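Local coordinates for protein multicopper oxidase (Uncultured bacterium, PDB 4E9X) that probably couples one-electron oxidation of substrates at a mononuclear copper to reduction of dioxygen to water at a trinuclear copper cluster, as in other multicopper oxidases, at residues M143-E148 and Y167-A172. Numbering follows the deposited sequence.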
loop_
_atom_site.group_PDB
_atom_site.type_symbol
_atom_site.label_atom_id
_atom_site.label_comp_id
_atom_site.label_asym_id
_atom_site.label_seq_id
_atom_site.Cartn_x
_atom_site.Cartn_y
_atom_site.Cartn_z
ATOM N N MET A 143 6.978 -5.377 15.110
ATOM C CA MET A 143 6.383 -6.354 14.173
ATOM C C MET A 143 4.884 -6.190 14.241
ATOM O O MET A 143 4.260 -6.440 15.309
ATOM C CB MET A 143 6.792 -7.775 14.619
ATOM C CG MET A 143 8.321 -7.925 14.673
ATOM S SD MET A 143 8.904 -9.642 14.870
ATOM C CE MET A 143 8.621 -10.267 13.215
ATOM N N MET A 144 4.287 -5.731 13.168
ATOM C CA MET A 144 2.853 -5.432 13.152
ATOM C C MET A 144 2.058 -6.608 12.635
ATOM O O MET A 144 2.508 -7.316 11.731
ATOM C CB MET A 144 2.553 -4.201 12.272
ATOM C CG MET A 144 2.629 -2.864 13.027
ATOM S SD MET A 144 4.246 -2.455 13.712
ATOM C CE MET A 144 5.189 -2.280 12.180
ATOM N N SER A 145 0.870 -6.853 13.208
ATOM C CA SER A 145 -0.015 -7.914 12.751
ATOM C C SER A 145 -1.440 -7.546 13.175
ATOM O O SER A 145 -1.720 -6.535 13.822
ATOM C CB SER A 145 0.406 -9.279 13.248
ATOM O OG SER A 145 0.242 -9.397 14.649
ATOM N N THR A 146 -2.317 -8.433 12.706
ATOM C CA THR A 146 -3.749 -8.261 12.953
ATOM C C THR A 146 -4.352 -9.548 13.503
ATOM O O THR A 146 -3.768 -10.629 13.390
ATOM C CB THR A 146 -4.546 -7.814 11.689
ATOM O OG1 THR A 146 -4.688 -8.935 10.818
ATOM C CG2 THR A 146 -3.801 -6.689 10.978
ATOM N N TRP A 147 -5.547 -9.446 14.074
ATOM C CA TRP A 147 -6.146 -10.567 14.797
ATOM C C TRP A 147 -7.643 -10.598 14.483
ATOM O O TRP A 147 -8.260 -9.564 14.352
ATOM C CB TRP A 147 -5.991 -10.451 16.312
ATOM C CG TRP A 147 -4.537 -10.234 16.690
ATOM C CD1 TRP A 147 -3.905 -9.008 16.735
ATOM C CD2 TRP A 147 -3.566 -11.208 17.022
ATOM N NE1 TRP A 147 -2.568 -9.180 17.096
ATOM C CE2 TRP A 147 -2.346 -10.521 17.274
ATOM C CE3 TRP A 147 -3.618 -12.620 17.118
ATOM C CZ2 TRP A 147 -1.169 -11.197 17.638
ATOM C CZ3 TRP A 147 -2.422 -13.245 17.481
ATOM C CH2 TRP A 147 -1.218 -12.562 17.739
ATOM N N GLU A 148 -8.188 -11.813 14.415
ATOM C CA GLU A 148 -9.620 -12.010 14.132
ATOM C C GLU A 148 -10.272 -12.600 15.368
ATOM O O GLU A 148 -10.083 -13.789 15.651
ATOM C CB GLU A 148 -9.772 -12.992 12.965
ATOM C CG GLU A 148 -9.125 -12.413 11.705
ATOM C CD GLU A 148 -8.836 -13.418 10.631
ATOM O OE1 GLU A 148 -9.246 -14.583 10.850
ATOM O OE2 GLU A 148 -8.224 -13.141 9.594
ATOM N N TYR A 167 -8.801 -6.659 15.663
ATOM C CA TYR A 167 -7.797 -6.183 16.614
ATOM C C TYR A 167 -6.447 -6.133 15.881
ATOM O O TYR A 167 -6.221 -6.785 14.885
ATOM C CB TYR A 167 -7.663 -7.042 17.851
ATOM C CG TYR A 167 -8.839 -7.034 18.808
ATOM C CD1 TYR A 167 -8.777 -6.357 20.009
ATOM C CD2 TYR A 167 -9.991 -7.775 18.476
ATOM C CE1 TYR A 167 -9.868 -6.367 20.916
ATOM C CE2 TYR A 167 -11.063 -7.780 19.375
ATOM C CZ TYR A 167 -11.009 -7.093 20.583
ATOM O OH TYR A 167 -12.098 -7.129 21.441
ATOM N N PHE A 168 -5.603 -5.231 16.366
ATOM C CA PHE A 168 -4.356 -4.807 15.681
ATOM C C PHE A 168 -3.224 -4.623 16.682
ATOM O O PHE A 168 -3.514 -4.199 17.809
ATOM C CB PHE A 168 -4.585 -3.518 14.860
ATOM C CG PHE A 168 -5.818 -3.626 13.970
ATOM C CD1 PHE A 168 -5.682 -4.187 12.699
ATOM C CD2 PHE A 168 -7.069 -3.234 14.440
ATOM C CE1 PHE A 168 -6.812 -4.358 11.915
ATOM C CE2 PHE A 168 -8.206 -3.420 13.639
ATOM C CZ PHE A 168 -8.051 -3.991 12.388
ATOM N N SER A 169 -1.982 -4.905 16.323
ATOM C CA SER A 169 -0.958 -4.856 17.344
ATOM C C SER A 169 0.406 -4.503 16.782
ATOM O O SER A 169 0.698 -4.622 15.585
ATOM C CB SER A 169 -0.856 -6.225 18.059
ATOM O OG SER A 169 -0.589 -7.266 17.078
ATOM N N VAL A 170 1.277 -4.097 17.713
ATOM C CA VAL A 170 2.710 -4.149 17.514
ATOM C C VAL A 170 3.254 -5.133 18.541
ATOM O O VAL A 170 2.900 -5.065 19.730
ATOM C CB VAL A 170 3.365 -2.744 17.616
ATOM C CG1 VAL A 170 3.008 -2.012 18.901
ATOM C CG2 VAL A 170 4.914 -2.870 17.477
ATOM N N ASN A 171 4.097 -6.053 18.113
ATOM C CA ASN A 171 4.695 -7.099 18.973
ATOM C C ASN A 171 3.618 -7.793 19.784
ATOM O O ASN A 171 3.795 -8.047 20.983
ATOM C CB ASN A 171 5.808 -6.525 19.846
ATOM C CG ASN A 171 6.957 -6.045 18.963
ATOM O OD1 ASN A 171 6.960 -6.315 17.773
ATOM N ND2 ASN A 171 7.911 -5.290 19.527
ATOM N N ALA A 172 2.503 -8.089 19.108
ATOM C CA ALA A 172 1.385 -8.892 19.649
ATOM C C ALA A 172 0.649 -8.245 20.820
ATOM O O ALA A 172 -0.092 -8.951 21.511
ATOM C CB ALA A 172 1.823 -10.314 19.997
HETATM O O HOH W 1 1.947 -7.820 16.293
#
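Trp147 reaches along its sheet face to Ser169, and its NE1 gives OG a nearly straight hydrogen bond (2.8 Å, 169°) with the hydroxyl lying in the indole plane. The tryptophan's CG stands beside its own backbone N (chi1 -53°), which turns the ring edge-on to strand 167-170, its pyrrole edge toward Ser169, and brings CZ2 to within 3.9 Å of CB of Ala172 in the turn beyond the strand; at the other end its CB packs against that of Tyr167. A water bonded to Ser169 OG, Ser145 OG, Met143 O and Ala172 N ties the same face together, so Ser169 OG is held by both indole and water. Exchanging Trp147 for a leucine would probably leave Ser169 OG without its N-H donor and open a gap beside Ala172. Beneath, paired backbone bonds join Ser145 to Ser169 and Trp147 to Tyr167. Past the end of strand 167-170, Asn171 OD1 takes over as acceptor for Met143 N (2.8 Å), while Asn171 N bonds Met143 O. On the reverse face Thr146 CG2 meets the edge of the Phe168 ring at 3.6 Å, and Met144 SD lies against Val170 CG2. The antiparallel pair, 167-170 outermost, forms one border of a six-stranded sheet in the second cupredoxin-like domain, with Trp147 facing strand 3-18 of the first.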